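Local coordinates for cyclic UMP-AMP synthase (PDB 6E0K), which synthesises the second messenger 3',3'-cUAMP from ATP and UTP in the CBASS antiphage defence system, using magnesium as its cofactor, at residues K22-I27 with V43-S48; D148-M153 with P168-E173; S12-T17 with T189-K194. All blocks are in the same frame, centred on the assembly; numbering follows the deposited sequence.

Interaction 1: residues K22-I27 with V43-S48; sequences KTHESI and VYLQGS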
loop_
_atom_site.group_PDB
_atom_site.type_symbol
_atom_site.label_atom_id
_atom_site.label_comp_id
_atom_site.label_asym_id
_atom_site.label_seq_id
_atom_site.Cartn_x
_atom_site.Cartn_y
_atom_site.Cartn_z
ATOM N N LYS A 22 -14.837 7.508 7.842
ATOM C CA LYS A 22 -15.840 7.046 8.798
ATOM C C LYS A 22 -15.758 5.546 9.010
ATOM O O LYS A 22 -16.071 5.065 10.109
ATOM C CB LYS A 22 -17.248 7.409 8.327
ATOM C CG LYS A 22 -17.495 8.893 8.176
ATOM C CD LYS A 22 -17.217 9.617 9.445
ATOM C CE LYS A 22 -18.245 9.283 10.496
ATOM N NZ LYS A 22 -18.316 10.381 11.494
ATOM N N THR A 23 -15.356 4.794 7.981
ATOM C CA THR A 23 -15.137 3.359 8.154
ATOM C C THR A 23 -14.032 3.113 9.168
ATOM O O THR A 23 -14.161 2.273 10.071
ATOM C CB THR A 23 -14.791 2.718 6.804
ATOM O OG1 THR A 23 -15.844 2.984 5.872
ATOM C CG2 THR A 23 -14.613 1.197 6.937
ATOM N N HIS A 24 -12.936 3.858 9.036
ATOM C CA HIS A 24 -11.843 3.794 10.002
ATOM C C HIS A 24 -12.336 4.114 11.413
ATOM O O HIS A 24 -12.066 3.370 12.374
ATOM C CB HIS A 24 -10.757 4.773 9.539
ATOM C CG HIS A 24 -9.610 4.913 10.480
ATOM N ND1 HIS A 24 -8.801 6.030 10.495
ATOM C CD2 HIS A 24 -9.094 4.060 11.398
ATOM C CE1 HIS A 24 -7.852 5.869 11.401
ATOM N NE2 HIS A 24 -8.016 4.688 11.971
ATOM N N GLU A 25 -13.088 5.210 11.550
ATOM C CA GLU A 25 -13.590 5.610 12.860
ATOM C C GLU A 25 -14.549 4.571 13.418
ATOM O O GLU A 25 -14.575 4.340 14.628
ATOM C CB GLU A 25 -14.273 6.976 12.760
ATOM C CG GLU A 25 -13.312 8.092 12.352
ATOM C CD GLU A 25 -14.005 9.426 12.104
ATOM O OE1 GLU A 25 -15.235 9.520 12.309
ATOM O OE2 GLU A 25 -13.309 10.386 11.705
ATOM N N SER A 26 -15.308 3.905 12.545
ATOM C CA SER A 26 -16.204 2.840 12.999
ATOM C C SER A 26 -15.434 1.656 13.581
ATOM O O SER A 26 -15.765 1.172 14.671
ATOM C CB SER A 26 -17.091 2.384 11.838
ATOM O OG SER A 26 -17.991 1.370 12.256
ATOM N N ILE A 27 -14.426 1.151 12.858
ATOM C CA ILE A 27 -13.605 0.062 13.394
ATOM C C ILE A 27 -12.984 0.470 14.725
ATOM O O ILE A 27 -12.970 -0.310 15.690
ATOM C CB ILE A 27 -12.525 -0.348 12.380
ATOM C CG1 ILE A 27 -13.162 -0.843 11.066
ATOM C CG2 ILE A 27 -11.600 -1.400 12.998
ATOM C CD1 ILE A 27 -13.913 -2.153 11.208
ATOM N N VAL A 43 -5.365 1.557 15.662
ATOM C CA VAL A 43 -6.138 1.329 14.455
ATOM C C VAL A 43 -5.794 2.454 13.498
ATOM O O VAL A 43 -6.008 3.631 13.823
ATOM C CB VAL A 43 -7.651 1.308 14.738
ATOM C CG1 VAL A 43 -8.426 0.926 13.479
ATOM C CG2 VAL A 43 -7.961 0.368 15.894
ATOM N N TYR A 44 -5.252 2.110 12.335
ATOM C CA TYR A 44 -4.908 3.128 11.357
ATOM C C TYR A 44 -5.170 2.610 9.952
ATOM O O TYR A 44 -5.376 1.416 9.730
ATOM C CB TYR A 44 -3.453 3.602 11.525
ATOM C CG TYR A 44 -2.357 2.563 11.378
ATOM C CD1 TYR A 44 -1.927 1.816 12.472
ATOM C CD2 TYR A 44 -1.718 2.364 10.151
ATOM C CE1 TYR A 44 -0.895 0.882 12.344
ATOM C CE2 TYR A 44 -0.690 1.430 10.014
ATOM C CZ TYR A 44 -0.293 0.694 11.112
ATOM O OH TYR A 44 0.729 -0.222 10.981
ATOM N N LEU A 45 -5.212 3.538 8.992
ATOM C CA LEU A 45 -5.433 3.158 7.611
ATOM C C LEU A 45 -4.118 2.949 6.891
ATOM O O LEU A 45 -3.105 3.564 7.221
ATOM C CB LEU A 45 -6.227 4.223 6.851
ATOM C CG LEU A 45 -7.655 4.386 7.325
ATOM C CD1 LEU A 45 -8.410 5.231 6.316
ATOM C CD2 LEU A 45 -8.312 3.013 7.502
ATOM N N GLN A 46 -4.155 2.085 5.885
ATOM C CA GLN A 46 -3.062 1.975 4.939
ATOM C C GLN A 46 -3.671 2.003 3.547
ATOM O O GLN A 46 -4.870 2.294 3.390
ATOM C CB GLN A 46 -2.235 0.705 5.184
ATOM C CG GLN A 46 -2.966 -0.612 4.907
ATOM C CD GLN A 46 -1.999 -1.799 4.913
ATOM O OE1 GLN A 46 -0.821 -1.651 4.585
ATOM N NE2 GLN A 46 -2.502 -2.977 5.274
ATOM N N GLY A 47 -2.862 1.728 2.528
ATOM C CA GLY A 47 -3.488 1.619 1.226
ATOM C C GLY A 47 -3.805 2.973 0.618
ATOM O O GLY A 47 -3.352 4.025 1.071
ATOM N N SER A 48 -4.632 2.921 -0.423
ATOM C CA SER A 48 -4.817 4.096 -1.269
ATOM C C SER A 48 -5.457 5.252 -0.503
ATOM O O SER A 48 -5.039 6.404 -0.655
ATOM C CB SER A 48 -5.647 3.735 -2.499
ATOM O OG SER A 48 -6.971 3.396 -2.140
#

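Interaction 2: residues D148-M153 with P168-E173; sequences DYIEGM and PKLHYE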
loop_
_atom_site.group_PDB
_atom_site.type_symbol
_atom_site.label_atom_id
_atom_site.label_comp_id
_atom_site.label_asym_id
_atom_site.label_seq_id
_atom_site.Cartn_x
_atom_site.Cartn_y
_atom_site.Cartn_z
ATOM N N ASP A 148 17.561 1.559 18.465
ATOM C CA ASP A 148 18.053 1.482 17.089
ATOM C C ASP A 148 17.375 0.295 16.416
ATOM O O ASP A 148 17.901 -0.819 16.400
ATOM C CB ASP A 148 19.575 1.354 17.093
ATOM C CG ASP A 148 20.193 1.327 15.694
ATOM O OD1 ASP A 148 19.471 1.442 14.684
ATOM O OD2 ASP A 148 21.432 1.178 15.616
ATOM N N TYR A 149 16.181 0.527 15.875
ATOM C CA TYR A 149 15.473 -0.496 15.123
ATOM C C TYR A 149 14.530 0.194 14.154
ATOM O O TYR A 149 14.205 1.374 14.309
ATOM C CB TYR A 149 14.685 -1.450 16.035
ATOM C CG TYR A 149 13.624 -0.774 16.876
ATOM C CD1 TYR A 149 12.332 -0.559 16.387
ATOM C CD2 TYR A 149 13.909 -0.371 18.168
ATOM C CE1 TYR A 149 11.357 0.052 17.186
ATOM C CE2 TYR A 149 12.951 0.239 18.962
ATOM C CZ TYR A 149 11.687 0.447 18.469
ATOM O OH TYR A 149 10.754 1.051 19.285
ATOM N N ILE A 150 14.083 -0.562 13.165
ATOM C CA ILE A 150 13.094 -0.104 12.199
ATOM C C ILE A 150 11.782 -0.802 12.517
ATOM O O ILE A 150 11.743 -2.029 12.669
ATOM C CB ILE A 150 13.564 -0.379 10.762
ATOM C CG1 ILE A 150 14.846 0.409 10.491
ATOM C CG2 ILE A 150 12.479 0.013 9.758
ATOM C CD1 ILE A 150 15.519 0.053 9.201
ATOM N N GLU A 151 10.707 -0.024 12.624
ATOM C CA GLU A 151 9.425 -0.556 13.064
ATOM C C GLU A 151 8.557 -0.899 11.865
ATOM O O GLU A 151 8.366 -0.064 10.967
ATOM C CB GLU A 151 8.680 0.428 13.966
ATOM C CG GLU A 151 7.442 -0.202 14.591
ATOM C CD GLU A 151 6.503 0.815 15.204
ATOM O OE1 GLU A 151 6.947 1.560 16.099
ATOM O OE2 GLU A 151 5.327 0.867 14.787
ATOM N N GLY A 152 8.034 -2.120 11.864
ATOM C CA GLY A 152 6.995 -2.562 10.963
ATOM C C GLY A 152 5.912 -3.273 11.748
ATOM O O GLY A 152 5.667 -2.981 12.918
ATOM N N MET A 153 5.260 -4.220 11.083
ATOM C CA MET A 153 4.286 -5.068 11.750
ATOM C C MET A 153 4.327 -6.430 11.085
ATOM O O MET A 153 4.883 -6.596 9.995
ATOM C CB MET A 153 2.871 -4.460 11.710
ATOM C CG MET A 153 2.391 -4.027 10.330
ATOM S SD MET A 153 1.854 -5.420 9.313
ATOM C CE MET A 153 0.544 -4.652 8.337
ATOM N N PRO A 168 3.801 -0.399 6.661
ATOM C CA PRO A 168 2.879 0.613 6.114
ATOM C C PRO A 168 3.131 2.020 6.627
ATOM O O PRO A 168 2.904 2.990 5.884
ATOM C CB PRO A 168 1.499 0.097 6.546
ATOM C CG PRO A 168 1.777 -0.701 7.795
ATOM C CD PRO A 168 3.107 -1.362 7.543
ATOM N N LYS A 169 3.586 2.175 7.873
ATOM C CA LYS A 169 3.845 3.521 8.372
ATOM C C LYS A 169 4.985 4.180 7.608
ATOM O O LYS A 169 4.936 5.386 7.336
ATOM C CB LYS A 169 4.161 3.483 9.863
ATOM C CG LYS A 169 3.028 2.951 10.711
ATOM C CD LYS A 169 3.419 2.991 12.167
ATOM C CE LYS A 169 2.273 2.521 13.055
ATOM N NZ LYS A 169 2.677 2.500 14.491
ATOM N N LEU A 170 6.031 3.415 7.278
ATOM C CA LEU A 170 7.134 3.976 6.508
ATOM C C LEU A 170 6.724 4.237 5.069
ATOM O O LEU A 170 7.146 5.238 4.472
ATOM C CB LEU A 170 8.343 3.048 6.540
ATOM C CG LEU A 170 8.987 2.953 7.915
ATOM C CD1 LEU A 170 10.137 1.967 7.853
ATOM C CD2 LEU A 170 9.460 4.317 8.349
ATOM N N HIS A 171 5.917 3.346 4.491
ATOM C CA HIS A 171 5.343 3.609 3.170
ATOM C C HIS A 171 4.630 4.959 3.160
ATOM O O HIS A 171 4.863 5.790 2.275
ATOM C CB HIS A 171 4.388 2.476 2.778
ATOM C CG HIS A 171 3.749 2.653 1.434
ATOM N ND1 HIS A 171 4.233 2.050 0.296
ATOM C CD2 HIS A 171 2.660 3.366 1.050
ATOM C CE1 HIS A 171 3.478 2.385 -0.736
ATOM N NE2 HIS A 171 2.513 3.177 -0.304
ATOM N N TYR A 172 3.786 5.206 4.164
ATOM C CA TYR A 172 3.056 6.471 4.228
ATOM C C TYR A 172 3.998 7.653 4.421
ATOM O O TYR A 172 3.907 8.667 3.714
ATOM C CB TYR A 172 2.020 6.425 5.354
ATOM C CG TYR A 172 1.418 7.775 5.581
ATOM C CD1 TYR A 172 0.564 8.321 4.639
ATOM C CD2 TYR A 172 1.721 8.520 6.712
ATOM C CE1 TYR A 172 0.009 9.567 4.828
ATOM C CE2 TYR A 172 1.168 9.768 6.910
ATOM C CZ TYR A 172 0.320 10.289 5.947
ATOM O OH TYR A 172 -0.249 11.533 6.119
ATOM N N GLU A 173 4.907 7.541 5.389
ATOM C CA GLU A 173 5.821 8.626 5.719
ATOM C C GLU A 173 6.652 9.038 4.509
ATOM O O GLU A 173 6.822 10.229 4.224
ATOM C CB GLU A 173 6.709 8.141 6.864
ATOM C CG GLU A 173 7.760 9.057 7.368
ATOM C CD GLU A 173 8.545 8.386 8.481
ATOM O OE1 GLU A 173 9.789 8.283 8.380
ATOM O OE2 GLU A 173 7.886 7.922 9.435
HETATM O O HOH W 1 6.907 1.322 9.604
#

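Interaction 3: residues S12-T17 with T189-K194; sequences SHQGAT and TIRMFK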
loop_
_atom_site.group_PDB
_atom_site.type_symbol
_atom_site.label_atom_id
_atom_site.label_comp_id
_atom_site.label_asym_id
_atom_site.label_seq_id
_atom_site.Cartn_x
_atom_site.Cartn_y
_atom_site.Cartn_z
ATOM N N SER A 12 -6.063 12.789 -12.755
ATOM C CA SER A 12 -5.358 13.028 -11.500
ATOM C C SER A 12 -6.288 13.218 -10.304
ATOM O O SER A 12 -5.791 13.310 -9.177
ATOM C CB SER A 12 -4.449 14.256 -11.612
ATOM O OG SER A 12 -5.202 15.465 -11.462
ATOM N N HIS A 13 -7.603 13.297 -10.509
ATOM C CA HIS A 13 -8.493 13.577 -9.385
ATOM C C HIS A 13 -8.502 12.444 -8.364
ATOM O O HIS A 13 -8.417 11.263 -8.702
ATOM C CB HIS A 13 -9.915 13.809 -9.869
ATOM C CG HIS A 13 -10.071 15.051 -10.683
ATOM N ND1 HIS A 13 -11.231 15.349 -11.367
ATOM C CD2 HIS A 13 -9.221 16.079 -10.914
ATOM C CE1 HIS A 13 -11.082 16.499 -11.998
ATOM N NE2 HIS A 13 -9.876 16.968 -11.734
ATOM N N GLN A 14 -8.659 12.824 -7.102
ATOM C CA GLN A 14 -8.799 11.865 -6.021
ATOM C C GLN A 14 -10.270 11.545 -5.790
ATOM O O GLN A 14 -11.129 12.429 -5.851
ATOM C CB GLN A 14 -8.177 12.429 -4.745
ATOM C CG GLN A 14 -7.982 11.392 -3.631
ATOM C CD GLN A 14 -7.478 12.000 -2.342
ATOM O OE1 GLN A 14 -7.129 13.192 -2.278
ATOM N NE2 GLN A 14 -7.428 11.184 -1.300
ATOM N N GLY A 15 -10.559 10.273 -5.536
ATOM C CA GLY A 15 -11.876 9.909 -5.056
ATOM C C GLY A 15 -12.157 10.490 -3.681
ATOM O O GLY A 15 -11.253 10.864 -2.918
ATOM N N ALA A 16 -13.442 10.568 -3.356
ATOM C CA ALA A 16 -13.826 11.069 -2.046
ATOM C C ALA A 16 -13.297 10.146 -0.956
ATOM O O ALA A 16 -13.161 8.936 -1.154
ATOM C CB ALA A 16 -15.344 11.174 -1.940
ATOM N N THR A 17 -12.998 10.729 0.209
ATOM C CA THR A 17 -12.466 9.959 1.330
ATOM C C THR A 17 -13.327 10.013 2.580
ATOM O O THR A 17 -12.953 9.396 3.580
ATOM C CB THR A 17 -11.054 10.430 1.712
ATOM O OG1 THR A 17 -11.103 11.782 2.187
ATOM C CG2 THR A 17 -10.099 10.331 0.526
ATOM N N THR A 189 0.146 12.663 -9.511
ATOM C CA THR A 189 0.743 11.928 -10.620
ATOM C C THR A 189 0.467 10.435 -10.493
ATOM O O THR A 189 0.153 9.772 -11.489
ATOM C CB THR A 189 2.249 12.213 -10.686
ATOM O OG1 THR A 189 2.439 13.608 -10.977
ATOM C CG2 THR A 189 2.903 11.398 -11.803
ATOM N N ILE A 190 0.570 9.886 -9.279
ATOM C CA ILE A 190 0.191 8.493 -9.066
ATOM C C ILE A 190 -1.239 8.262 -9.524
ATOM O O ILE A 190 -1.539 7.288 -10.226
ATOM C CB ILE A 190 0.355 8.103 -7.590
ATOM C CG1 ILE A 190 1.835 8.053 -7.204
ATOM C CG2 ILE A 190 -0.303 6.753 -7.330
ATOM C CD1 ILE A 190 2.006 7.873 -5.689
ATOM N N ARG A 191 -2.143 9.159 -9.135
ATOM C CA ARG A 191 -3.545 8.961 -9.487
ATOM C C ARG A 191 -3.752 9.061 -10.989
ATOM O O ARG A 191 -4.527 8.288 -11.560
ATOM C CB ARG A 191 -4.427 9.968 -8.744
ATOM C CG ARG A 191 -4.329 9.774 -7.221
ATOM C CD ARG A 191 -5.375 10.588 -6.460
ATOM N NE ARG A 191 -5.317 12.006 -6.807
ATOM C CZ ARG A 191 -4.790 12.961 -6.040
ATOM N NH1 ARG A 191 -4.292 12.685 -4.840
ATOM N NH2 ARG A 191 -4.787 14.222 -6.484
ATOM N N MET A 192 -3.062 10.004 -11.639
ATOM C CA MET A 192 -3.112 10.114 -13.096
ATOM C C MET A 192 -2.738 8.795 -13.759
ATOM O O MET A 192 -3.455 8.304 -14.636
ATOM C CB MET A 192 -2.177 11.222 -13.563
ATOM C CG MET A 192 -2.136 11.354 -15.093
ATOM S SD MET A 192 -0.810 12.436 -15.651
ATOM C CE MET A 192 0.646 11.458 -15.257
ATOM N N PHE A 193 -1.631 8.186 -13.332
ATOM C CA PHE A 193 -1.229 6.930 -13.954
ATOM C C PHE A 193 -2.174 5.787 -13.593
ATOM O O PHE A 193 -2.448 4.925 -14.435
ATOM C CB PHE A 193 0.213 6.595 -13.582
ATOM C CG PHE A 193 1.222 7.363 -14.379
ATOM C CD1 PHE A 193 1.304 7.205 -15.760
ATOM C CD2 PHE A 193 2.105 8.236 -13.756
ATOM C CE1 PHE A 193 2.237 7.918 -16.504
ATOM C CE2 PHE A 193 3.060 8.935 -14.495
ATOM C CZ PHE A 193 3.111 8.781 -15.882
ATOM N N LYS A 194 -2.685 5.753 -12.357
ATOM C CA LYS A 194 -3.697 4.754 -12.017
ATOM C C LYS A 194 -4.922 4.870 -12.913
ATOM O O LYS A 194 -5.459 3.861 -13.383
ATOM C CB LYS A 194 -4.111 4.887 -10.545
ATOM C CG LYS A 194 -3.130 4.301 -9.574
ATOM C CD LYS A 194 -3.676 4.520 -8.169
ATOM C CE LYS A 194 -2.895 3.821 -7.109
ATOM N NZ LYS A 194 -3.791 3.795 -5.900
HETATM O O HOH W 2 -5.132 16.372 -8.828
#

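Interaction 1: residues K22-I27 with V43-S48
His24 of helix 18-32 reaches the backbone of strand 42-45 and makes the polar link of this contact. His24 NE2 donates to Val43 O at 2.9 Å, with a nearly straight N-H...O angle of 167°. The acceptor lies close to the imidazole plane, as expected for an N-H directed outward from the ring edge. On the strand side the approach is less regular: the donor stands above the carbonyl plane, 59° out of it, and does not use a lone-pair direction. The same oxygen also accepts from Arg28 NH2, so two side chains of one helix hold a single carbonyl.

Apolar contacts flank the ring. Leu45 lies over one face of the imidazole in a CH-pi contact, its CG 4.0 Å from the centroid of the His24 ring. Leu45 CD2 also meets His24 CB at 3.6 Å, so the leucine covers the root of the side chain as well as the ring. Placing CG anti to the backbone N (chi1 175°) extends the imidazole of His24 toward the strand. Val43 CG1 is shared, with His24 CD2 at 3.8 Å and Ile27 CG2 at 4.0 Å. The bond, with Leu45 over one face, probably restricts rotation of the imidazole.

The helix and strand segments run nearly antiparallel with axes 8.5 Å apart, close enough for direct side-chain packing. The strand leads directly into Gln46, Gly47 and Ser48, which bind ATP; Gln46 also binds UTP. Strand 42-45 pairs antiparallel with strand 61-68, whose Val61 and Val63 meet Leu45 and Val43, while Ile27 also packs on Ala128 of strand 127-138. Helix 18-32 therefore lies against strands 42-45 and 127-138 of the nucleotidyltransferase sheet, with strand 61-68 paired to both.

Interaction 2: residues D148-M153 with P168-E173
Ile150, Glu151 and Met153, at the start of the strand 150-157 that forms an antiparallel beta-hairpin with strand 162-166, meet the first turn of the helix that follows the hairpin. The two short segments are inclined at 115° between their N-to-C directions, with axes 8.1 Å apart, so the strand crosses the helix start and does not run along it.

The charged link is a salt bridge in which Lys169 NZ donates to Glu151 OE2 at 3.1 Å. The oxygen receives it on its syn lone pair, the side facing the other carboxylate oxygen. Extended chains on both residues bring the charges together: Glu151 CG is anti to the backbone N (chi1 -172°), and Lys169 is fully stretched beyond CG. The ammonium is shared, because Glu42 supplies its strongest partner, while Gln66 adds a weak hydrogen bond to Glu151 OE2.

Two apolar contacts flank the salt bridge. Ile150 CG2 meets Leu170 CD1 at 3.6 Å, the side chains crossing at about a right angle. The same Leu170 CD1 lies 4.1 Å from Glu151 O. Nearer the nucleotide pocket, Met153 CG packs on Pro168 CD at 3.9 Å; the bend of the chain also brings Met153 CE within 4.2 Å of Pro168 CG.

Around these residues, Met153 reaches Val131 and Cys133 of strand 127-138 and pairs through its backbone with the UTP-binding Asn166. Pro168 and Lys169 pack on Tyr44 of strand 42-45, which places the start of helix 168-181 between the hairpin and that strand.

Interaction 3: residues S12-T17 with T189-K194
Arg191 of helix 186-202 holds Ser12 O in a side-on grip in which NE and NH2 both donate to one carbonyl oxygen, tying the loop between helices 5-11 and 18-32 to helix 186-202. Arg191 NE donates at 2.7 Å to Ser12 O, and Arg191 NH2 reaches that oxygen at 3.0 Å in the more bent of the two bonds. The acceptor lies only 7° out of the guanidinium plane, so the oxygen sits at the guanidinium edge. The two bonds use the carbonyl differently: NH2 approaches almost end-on, at a C=O...N angle of 166°, whereas NE is tilted from the carbonyl plane.

Packing is close here. Ser12 CA lies 3.8 Å from Met192 N, bringing the loop directly against the helix backbone, and Phe231 of helix 231-244 touches both residues. Gln14 CB covers one guanidinium face, 3.6 Å from Arg191 NE. The bend at Arg191 chi3 (-55°) turns the flat group beneath it, and NH1 is taken up by Ser52 O.

The other side is looser. His13 is exposed, points away from the helix and bonds through NE2 to Glu9, while the Gln14 amide is engaged by Asn54. Ser12 OG is hydrogen-bonded to Glu9 O; at the guanidinium edge, in its plane, a water donates to Ser12 OG at 2.8 Å and accepts a weak bond from Arg191 NH2 at 3.2 Å.

Overall arrangement
Interactions 1 and 2 follow in series along the chain, and both lie within the long loop closed by interaction 3, whose segments are 172 residues apart. Centres of interactions 1 and 2 are about 18 Å apart, and both reach the mixed sheet of the nucleotidyltransferase core; they touch directly where Tyr44 and Gln46 pack on Pro168. Interaction 3 lies about 19 Å from interaction 1, centre to centre, and meets it where Ser48 CB packs on Lys194 NZ. Interactions 2 and 3, about 24 Å apart between centres, do not touch, although helices 168-181 and 186-202 are consecutive. The arrangement joins the sheet to the helical part around residues that bind ATP and UTP.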